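Local coordinates for protein mevalonate kinase, putative (Leishmania major, PDB 2HFS) that probably catalyses the ATP-dependent phosphorylation of (R)-mevalonate to 5-phosphomevalonate, the first of the three steps leading from mevalonate to isopentenyl diphosphate, at residues 4-8 and 89-93; 29-35 and 222-227; 45-49 and 121-126. All blocks are in the same frame, centred on the assembly; numbering follows the deposited sequence.

Contact 1 (4-8 and 89-93)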
loop_
_atom_site.group_PDB
_atom_site.type_symbol
_atom_site.label_atom_id
_atom_site.label_comp_id
_atom_site.label_asym_id
_atom_site.label_seq_id
_atom_site.Cartn_x
_atom_site.Cartn_y
_atom_site.Cartn_z
HETATM N N MSE A 4 8.422 31.354 4.341
HETATM C CA MSE A 4 7.581 30.606 3.353
HETATM C C MSE A 4 8.368 30.300 2.087
HETATM O O MSE A 4 9.194 31.115 1.650
HETATM C CB MSE A 4 6.311 31.394 2.995
HETATM C CG MSE A 4 5.314 31.579 4.143
HETATM SE SE MSE A 4 4.589 29.912 4.903
HETATM C CE MSE A 4 3.508 30.678 6.357
ATOM N N SER A 5 8.113 29.128 1.505
ATOM C CA SER A 5 8.699 28.757 0.214
ATOM C C SER A 5 7.970 29.491 -0.905
ATOM O O SER A 5 6.751 29.383 -1.032
ATOM C CB SER A 5 8.589 27.248 -0.054
ATOM O OG SER A 5 8.342 26.488 1.109
ATOM N N LYS A 6 8.714 30.224 -1.725
ATOM C CA LYS A 6 8.135 30.859 -2.906
ATOM C C LYS A 6 8.351 29.951 -4.121
ATOM O O LYS A 6 9.388 29.273 -4.194
ATOM C CB LYS A 6 8.762 32.238 -3.120
ATOM C CG LYS A 6 7.768 33.322 -3.557
ATOM C CD LYS A 6 7.801 33.587 -5.062
ATOM C CE LYS A 6 6.656 34.485 -5.482
ATOM N NZ LYS A 6 6.677 34.733 -6.951
ATOM N N PRO A 7 7.381 29.898 -5.049
ATOM C CA PRO A 7 7.492 29.015 -6.216
ATOM C C PRO A 7 8.604 29.451 -7.148
ATOM O O PRO A 7 8.702 30.635 -7.504
ATOM C CB PRO A 7 6.130 29.149 -6.916
ATOM C CG PRO A 7 5.233 29.798 -5.927
ATOM C CD PRO A 7 6.112 30.648 -5.068
ATOM N N VAL A 8 9.444 28.497 -7.517
ATOM C CA VAL A 8 10.586 28.764 -8.370
ATOM C C VAL A 8 10.216 28.450 -9.811
ATOM O O VAL A 8 10.488 29.252 -10.700
ATOM C CB VAL A 8 11.843 27.990 -7.928
ATOM C CG1 VAL A 8 13.017 28.284 -8.851
ATOM C CG2 VAL A 8 12.213 28.365 -6.520
ATOM N N LEU A 89 5.560 21.939 4.419
ATOM C CA LEU A 89 6.555 22.427 3.466
ATOM C C LEU A 89 6.636 23.953 3.397
ATOM O O LEU A 89 7.378 24.508 2.573
ATOM C CB LEU A 89 6.283 21.808 2.094
ATOM C CG LEU A 89 6.528 20.295 2.144
ATOM C CD1 LEU A 89 6.305 19.650 0.795
ATOM C CD2 LEU A 89 7.944 20.003 2.666
ATOM N N LYS A 90 5.865 24.605 4.267
ATOM C CA LYS A 90 5.831 26.052 4.375
ATOM C C LYS A 90 5.419 26.709 3.051
ATOM O O LYS A 90 6.016 27.683 2.605
ATOM C CB LYS A 90 7.180 26.581 4.896
ATOM C CG LYS A 90 7.578 25.981 6.250
ATOM C CD LYS A 90 6.984 26.754 7.407
ATOM C CE LYS A 90 6.632 25.841 8.578
ATOM N NZ LYS A 90 6.093 26.620 9.736
ATOM N N VAL A 91 4.393 26.146 2.427
ATOM C CA VAL A 91 3.870 26.664 1.181
ATOM C C VAL A 91 2.566 27.409 1.496
ATOM O O VAL A 91 1.702 26.892 2.214
ATOM C CB VAL A 91 3.645 25.529 0.166
ATOM C CG1 VAL A 91 3.054 26.066 -1.095
ATOM C CG2 VAL A 91 4.958 24.791 -0.100
ATOM N N ASP A 92 2.455 28.622 0.957
ATOM C CA ASP A 92 1.378 29.567 1.256
ATOM C C ASP A 92 0.648 29.877 -0.033
ATOM O O ASP A 92 1.232 30.461 -0.953
ATOM C CB ASP A 92 2.000 30.862 1.779
ATOM C CG ASP A 92 0.963 31.868 2.291
ATOM O OD1 ASP A 92 -0.183 31.910 1.787
ATOM O OD2 ASP A 92 1.235 32.679 3.197
ATOM N N LEU A 93 -0.626 29.507 -0.091
ATOM C CA LEU A 93 -1.414 29.649 -1.306
ATOM C C LEU A 93 -2.496 30.747 -1.195
ATOM O O LEU A 93 -3.424 30.805 -2.006
ATOM C CB LEU A 93 -2.004 28.283 -1.700
ATOM C CG LEU A 93 -1.008 27.126 -2.003
ATOM C CD1 LEU A 93 -1.719 25.943 -2.654
ATOM C CD2 LEU A 93 0.207 27.546 -2.860
HETATM O O HOH W 1 4.433 30.145 -0.490
#

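Contact 2 (29-35 and 222-227)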
loop_
_atom_site.group_PDB
_atom_site.type_symbol
_atom_site.label_atom_id
_atom_site.label_comp_id
_atom_site.label_asym_id
_atom_site.label_seq_id
_atom_site.Cartn_x
_atom_site.Cartn_y
_atom_site.Cartn_z
ATOM N N PHE A 29 0.238 -9.257 12.791
ATOM C CA PHE A 29 1.291 -9.798 13.665
ATOM C C PHE A 29 2.414 -8.793 13.921
ATOM O O PHE A 29 3.066 -8.806 14.986
ATOM C CB PHE A 29 1.841 -11.096 13.082
ATOM C CG PHE A 29 0.827 -12.211 13.055
ATOM C CD1 PHE A 29 0.258 -12.629 11.858
ATOM C CD2 PHE A 29 0.415 -12.823 14.242
ATOM C CE1 PHE A 29 -0.695 -13.655 11.837
ATOM C CE2 PHE A 29 -0.525 -13.869 14.227
ATOM C CZ PHE A 29 -1.088 -14.273 13.015
ATOM N N VAL A 30 2.617 -7.914 12.946
ATOM C CA VAL A 30 3.565 -6.810 13.057
ATOM C C VAL A 30 3.264 -5.871 14.245
ATOM O O VAL A 30 4.186 -5.333 14.875
ATOM C CB VAL A 30 3.618 -6.016 11.724
ATOM C CG1 VAL A 30 2.261 -5.326 11.434
ATOM C CG2 VAL A 30 4.758 -5.020 11.722
ATOM N N VAL A 31 1.979 -5.675 14.530
ATOM C CA VAL A 31 1.521 -4.902 15.683
ATOM C C VAL A 31 2.118 -5.457 16.988
ATOM O O VAL A 31 2.329 -4.711 17.944
ATOM C CB VAL A 31 -0.026 -4.866 15.729
ATOM C CG1 VAL A 31 -0.569 -4.242 17.021
ATOM C CG2 VAL A 31 -0.556 -4.126 14.506
ATOM N N HIS A 32 2.416 -6.759 16.989
ATOM C CA HIS A 32 2.889 -7.457 18.182
ATOM C C HIS A 32 4.373 -7.801 18.125
ATOM O O HIS A 32 4.873 -8.607 18.928
ATOM C CB HIS A 32 2.003 -8.681 18.441
ATOM C CG HIS A 32 0.571 -8.315 18.653
ATOM N ND1 HIS A 32 0.013 -8.199 19.906
ATOM C CD2 HIS A 32 -0.394 -7.952 17.773
ATOM C CE1 HIS A 32 -1.251 -7.828 19.790
ATOM N NE2 HIS A 32 -1.515 -7.649 18.509
ATOM N N GLY A 33 5.065 -7.188 17.165
ATOM C CA GLY A 33 6.521 -7.197 17.136
ATOM C C GLY A 33 7.133 -8.077 16.075
ATOM O O GLY A 33 8.349 -8.215 16.018
ATOM N N ALA A 34 6.291 -8.673 15.233
ATOM C CA ALA A 34 6.768 -9.584 14.192
ATOM C C ALA A 34 7.277 -8.774 13.012
ATOM O O ALA A 34 6.887 -7.629 12.830
ATOM C CB ALA A 34 5.644 -10.530 13.763
ATOM N N GLU A 35 8.167 -9.354 12.222
ATOM C CA GLU A 35 8.641 -8.683 11.010
ATOM C C GLU A 35 7.565 -8.808 9.929
ATOM O O GLU A 35 6.860 -9.817 9.869
ATOM C CB GLU A 35 9.944 -9.305 10.513
ATOM C CG GLU A 35 11.080 -9.384 11.539
ATOM C CD GLU A 35 12.394 -9.854 10.933
ATOM O OE1 GLU A 35 12.423 -10.324 9.774
ATOM O OE2 GLU A 35 13.425 -9.754 11.617
ATOM N N LEU A 222 0.103 -18.783 17.689
ATOM C CA LEU A 222 -0.066 -18.275 16.313
ATOM C C LEU A 222 1.004 -17.256 15.915
ATOM O O LEU A 222 1.464 -17.225 14.766
ATOM C CB LEU A 222 -1.450 -17.647 16.150
ATOM C CG LEU A 222 -2.619 -18.541 16.537
ATOM C CD1 LEU A 222 -3.959 -17.809 16.347
ATOM C CD2 LEU A 222 -2.566 -19.864 15.750
ATOM N N TYR A 223 1.363 -16.403 16.866
ATOM C CA TYR A 223 2.428 -15.425 16.691
ATOM C C TYR A 223 3.776 -16.091 16.390
ATOM O O TYR A 223 4.513 -15.648 15.504
ATOM C CB TYR A 223 2.550 -14.563 17.952
ATOM C CG TYR A 223 3.674 -13.566 17.862
ATOM C CD1 TYR A 223 4.954 -13.888 18.306
ATOM C CD2 TYR A 223 3.465 -12.308 17.299
ATOM C CE1 TYR A 223 6.002 -12.970 18.204
ATOM C CE2 TYR A 223 4.500 -11.385 17.202
ATOM C CZ TYR A 223 5.762 -11.720 17.653
ATOM O OH TYR A 223 6.777 -10.801 17.549
ATOM N N ASP A 224 4.125 -17.144 17.126
ATOM C CA ASP A 224 5.431 -17.765 16.883
ATOM C C ASP A 224 5.385 -18.510 15.562
ATOM O O ASP A 224 6.351 -18.501 14.804
ATOM C CB ASP A 224 5.830 -18.720 17.999
ATOM C CG ASP A 224 6.126 -18.011 19.303
ATOM O OD1 ASP A 224 6.528 -16.824 19.290
ATOM O OD2 ASP A 224 5.979 -18.596 20.395
ATOM N N ASN A 225 4.241 -19.136 15.303
ATOM C CA ASN A 225 3.962 -19.775 14.026
ATOM C C ASN A 225 4.217 -18.784 12.905
ATOM O O ASN A 225 4.798 -19.140 11.879
ATOM C CB ASN A 225 2.510 -20.288 13.981
ATOM C CG ASN A 225 2.305 -21.566 14.822
ATOM O OD1 ASN A 225 3.261 -22.128 15.368
ATOM N ND2 ASN A 225 1.058 -22.023 14.923
ATOM N N TYR A 226 3.799 -17.538 13.122
ATOM C CA TYR A 226 4.085 -16.473 12.154
ATOM C C TYR A 226 5.572 -16.175 11.947
ATOM O O TYR A 226 6.042 -16.078 10.802
ATOM C CB TYR A 226 3.308 -15.172 12.414
ATOM C CG TYR A 226 3.743 -14.160 11.384
ATOM C CD1 TYR A 226 4.647 -13.131 11.717
ATOM C CD2 TYR A 226 3.363 -14.307 10.035
ATOM C CE1 TYR A 226 5.105 -12.231 10.747
ATOM C CE2 TYR A 226 3.825 -13.419 9.053
ATOM C CZ TYR A 226 4.698 -12.391 9.414
ATOM O OH TYR A 226 5.146 -11.531 8.441
ATOM N N THR A 227 6.306 -16.008 13.044
ATOM C CA THR A 227 7.729 -15.659 12.983
ATOM C C THR A 227 8.535 -16.687 12.185
ATOM O O THR A 227 9.433 -16.314 11.444
ATOM C CB THR A 227 8.340 -15.428 14.384
ATOM O OG1 THR A 227 8.181 -16.608 15.189
ATOM C CG2 THR A 227 7.581 -14.330 15.124
#

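Contact 3 (45-49 and 121-126)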
loop_
_atom_site.group_PDB
_atom_site.type_symbol
_atom_site.label_atom_id
_atom_site.label_comp_id
_atom_site.label_asym_id
_atom_site.label_seq_id
_atom_site.Cartn_x
_atom_site.Cartn_y
_atom_site.Cartn_z
ATOM N N THR A 45 0.726 6.691 -8.532
ATOM C CA THR A 45 -0.107 7.860 -8.695
ATOM C C THR A 45 0.873 9.005 -9.014
ATOM O O THR A 45 1.937 9.133 -8.361
ATOM C CB THR A 45 -0.871 8.132 -7.378
ATOM O OG1 THR A 45 -1.911 7.147 -7.213
ATOM C CG2 THR A 45 -1.625 9.440 -7.438
ATOM N N GLU A 46 0.548 9.791 -10.041
ATOM C CA GLU A 46 1.379 10.953 -10.411
ATOM C C GLU A 46 0.677 12.281 -10.092
ATOM O O GLU A 46 -0.551 12.390 -10.255
ATOM C CB GLU A 46 1.778 10.874 -11.886
ATOM C CG GLU A 46 2.484 12.138 -12.385
ATOM C CD GLU A 46 2.957 12.054 -13.826
ATOM O OE1 GLU A 46 2.346 11.314 -14.626
ATOM O OE2 GLU A 46 3.950 12.748 -14.152
ATOM N N CYS A 47 1.446 13.260 -9.601
ATOM C CA CYS A 47 0.953 14.612 -9.342
ATOM C C CYS A 47 1.714 15.614 -10.226
ATOM O O CYS A 47 2.954 15.579 -10.311
ATOM C CB CYS A 47 1.076 14.976 -7.850
ATOM S SG CYS A 47 0.724 16.721 -7.509
ATOM N N ARG A 48 0.957 16.477 -10.902
ATOM C CA ARG A 48 1.497 17.581 -11.682
ATOM C C ARG A 48 0.937 18.850 -11.071
ATOM O O ARG A 48 -0.254 18.898 -10.696
ATOM C CB ARG A 48 1.035 17.507 -13.143
ATOM C CG ARG A 48 1.604 16.381 -13.987
ATOM C CD ARG A 48 1.053 16.344 -15.437
ATOM N NE ARG A 48 1.601 17.431 -16.252
ATOM C CZ ARG A 48 1.690 17.442 -17.588
ATOM N NH1 ARG A 48 1.272 16.405 -18.308
ATOM N NH2 ARG A 48 2.215 18.496 -18.205
ATOM N N LEU A 49 1.789 19.866 -10.992
ATOM C CA LEU A 49 1.442 21.153 -10.424
ATOM C C LEU A 49 1.793 22.301 -11.364
ATOM O O LEU A 49 2.755 22.219 -12.111
ATOM C CB LEU A 49 2.211 21.360 -9.119
ATOM C CG LEU A 49 1.903 20.420 -7.959
ATOM C CD1 LEU A 49 2.828 20.808 -6.816
ATOM C CD2 LEU A 49 0.434 20.550 -7.523
ATOM N N ALA A 121 3.324 11.633 -4.038
ATOM C CA ALA A 121 3.419 12.294 -5.343
ATOM C C ALA A 121 3.359 13.818 -5.191
ATOM O O ALA A 121 4.159 14.552 -5.798
ATOM C CB ALA A 121 2.303 11.792 -6.262
ATOM N N PHE A 122 2.436 14.279 -4.354
ATOM C CA PHE A 122 2.260 15.702 -4.039
ATOM C C PHE A 122 3.530 16.339 -3.450
ATOM O O PHE A 122 3.961 17.395 -3.915
ATOM C CB PHE A 122 1.059 15.853 -3.078
ATOM C CG PHE A 122 0.640 17.282 -2.816
ATOM C CD1 PHE A 122 0.728 18.256 -3.800
ATOM C CD2 PHE A 122 0.153 17.636 -1.555
ATOM C CE1 PHE A 122 0.322 19.595 -3.533
ATOM C CE2 PHE A 122 -0.258 18.952 -1.276
ATOM C CZ PHE A 122 -0.177 19.928 -2.267
ATOM N N SER A 123 4.106 15.699 -2.425
ATOM C CA SER A 123 5.342 16.159 -1.800
ATOM C C SER A 123 6.468 16.295 -2.809
ATOM O O SER A 123 7.211 17.271 -2.785
ATOM C CB SER A 123 5.742 15.211 -0.677
ATOM O OG SER A 123 4.770 15.270 0.364
ATOM N N ARG A 124 6.601 15.298 -3.680
ATOM C CA ARG A 124 7.596 15.324 -4.745
ATOM C C ARG A 124 7.365 16.479 -5.723
ATOM O O ARG A 124 8.304 17.191 -6.062
ATOM C CB ARG A 124 7.633 13.975 -5.485
ATOM C CG ARG A 124 8.272 12.828 -4.666
ATOM C CD ARG A 124 8.690 11.618 -5.511
ATOM N NE ARG A 124 9.232 10.517 -4.712
ATOM C CZ ARG A 124 10.441 10.501 -4.160
ATOM N NH1 ARG A 124 11.273 11.540 -4.291
ATOM N NH2 ARG A 124 10.818 9.447 -3.456
ATOM N N ALA A 125 6.119 16.666 -6.164
ATOM C CA ALA A 125 5.792 17.771 -7.090
ATOM C C ALA A 125 6.032 19.141 -6.472
ATOM O O ALA A 125 6.511 20.042 -7.158
ATOM C CB ALA A 125 4.363 17.657 -7.580
ATOM N N LEU A 126 5.681 19.297 -5.196
ATOM C CA LEU A 126 5.964 20.527 -4.464
ATOM C C LEU A 126 7.471 20.754 -4.404
ATOM O O LEU A 126 7.953 21.885 -4.635
ATOM C CB LEU A 126 5.355 20.491 -3.050
ATOM C CG LEU A 126 3.821 20.546 -2.968
ATOM C CD1 LEU A 126 3.343 20.203 -1.537
ATOM C CD2 LEU A 126 3.298 21.929 -3.386
#

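Contact 1 (4-8 and 89-93)
The Schellman motif that ends helix 70-88 at Lys90, a residue with positive phi, turns its carbonyl towards Ser5 near the start of the chain. Neither segment belongs to a regular strand, yet Ser5 N donates to Lys90 O over 2.8 Å, and the N-H points well at the oxygen (162°). The hydroxyl beside it approaches the same helix end: Ser5 OG lies 2.6 Å from Leu89 O, and its link to Lys90 O, at 3.0 Å, is weak and not settled. A chi1 of -18° nearly eclipses OG with the backbone N, an unusual torsion that places the hydroxyl close to both carbonyls. Lys90 O is also met by Met4, present as selenomethionine, whose CA lies 3.4 Å from it in a CA-H...O contact. The Met4 chain bends back at chi2 (-61°), bringing SE to 3.5 Å from Lys90 O, while its CG passes Asp92 CB at 4.1 Å. The carboxylate of Asp92 is engaged elsewhere, its OD1 bonded to Ser94 OG. Water 1 bridges the backbones further along, accepting from Asp92 N at 2.9 Å and donating to Ser5 O. On the inner side Val91 is buried and, like Ser5, touches Tyr130. Chemically, the grip is mostly polar and centres on the Lys90 carbonyl; the partial negative charge of a helix C-terminus would be expected to strengthen its bond to the Ser5 N-H.

Contact 2 (29-35 and 222-227)
Aromatic packing joins the turn 29-35, between strands 17-25 and 36-52, to helix 216-239, with Phe29, Tyr223 and Tyr226 doing most of the work. The rings of Phe29 and Tyr226 are almost parallel (6°) but slid apart, with centroids separated by 5.1 Å, and barely overlap. What does lie over the Phe29 face is Tyr226 CB, a CH-pi contact 4.0 Å from the ring centroid. Tyr226 meets the turn again along its edge, where Ala34 CB sits 3.5 Å from CD1. Beyond it, Tyr226 OH donates to Glu35 O at 2.8 Å, although the placing of that hydroxyl is less sure. One turn earlier in the helix, Tyr223 has CG anti to its own N (chi1 178°), which sends the ring outward until OH abuts the bare backbone of Gly33, 3.1 Å from its C. His32 CB packs against Tyr223 CE2 at 3.9 Å. Phe29 O, accepting from His32 N and Ala34 N from opposite faces of its plane, keeps the turn compact. The Glu35 carboxylate reaches the same helix through a salt bridge to Arg234. The helix thus holds the turn chiefly by dispersion between rings and methyl groups, with polar links towards the Glu35 end.

Contact 3 (45-49 and 121-126)
Phe122 offers its ring edge to Leu49, whose CD2 approaches CE1 to 4.1 Å near the ring plane, the two side chains crossing at about a right angle. Over one face of that ring, 3.5 Å above its centre, lies CD1 of Leu126, one helical turn further on. Cys47 SG comes in obliquely, 4.0 Å from Phe122 CD1, as a sulfur-aromatic contact, and the ring of His82 also meets Phe122. With SG anti to the backbone N (chi1 171°), Cys47 reaches across to the helix, and its SG also touches Ala125 CB at 3.8 Å. Small side chains let the strand and helix come close: their axes approach to 7.2 Å and cross at -33°. Ala121 CB rests 3.4 Å from Thr45 O, and Ala125 CB meets Leu49 CD1 at 3.6 Å. Leu49 CD1 also packs on Leu126 CD2, again at 3.6 Å. Cys47 and Leu49, alternate residues of the strand, thus form the inner face, joined by Met100 of strand 97-103, while Val85 of helix 70-88 backs Phe122 and Leu126. This is the helix-on-sheet core of the N-terminal GHMP kinase domain. No hydrogen bond crosses the contact. The strand's backbone bonds run to other parts of the chain, such as Asn16 and Phe101, so helix and sheet are held together by the fit of buried apolar surfaces.

In the fold
Contacts 1 and 3 belong to one packing unit. Their centres are 15 Å apart, and they touch where Leu89 CD1 meets Leu126 CD1 at 3.8 Å. Helix 114-130 links them, contributing Phe122 and its neighbours to the buried core of contact 3 and Tyr130 to the underside of the surface contact 1. Contact 2 lies on the other side of the chain's centre, 43 Å from contact 1 and 35 Å from contact 3 between centres. Strand 36-52 nevertheless starts beside the turn of contact 2 and runs on into contact 3. Helix 114-130 follows a glycine- and serine-rich loop of the kind that binds ATP phosphates in GHMP kinases; contact 3 packs the same helix about two turns further along.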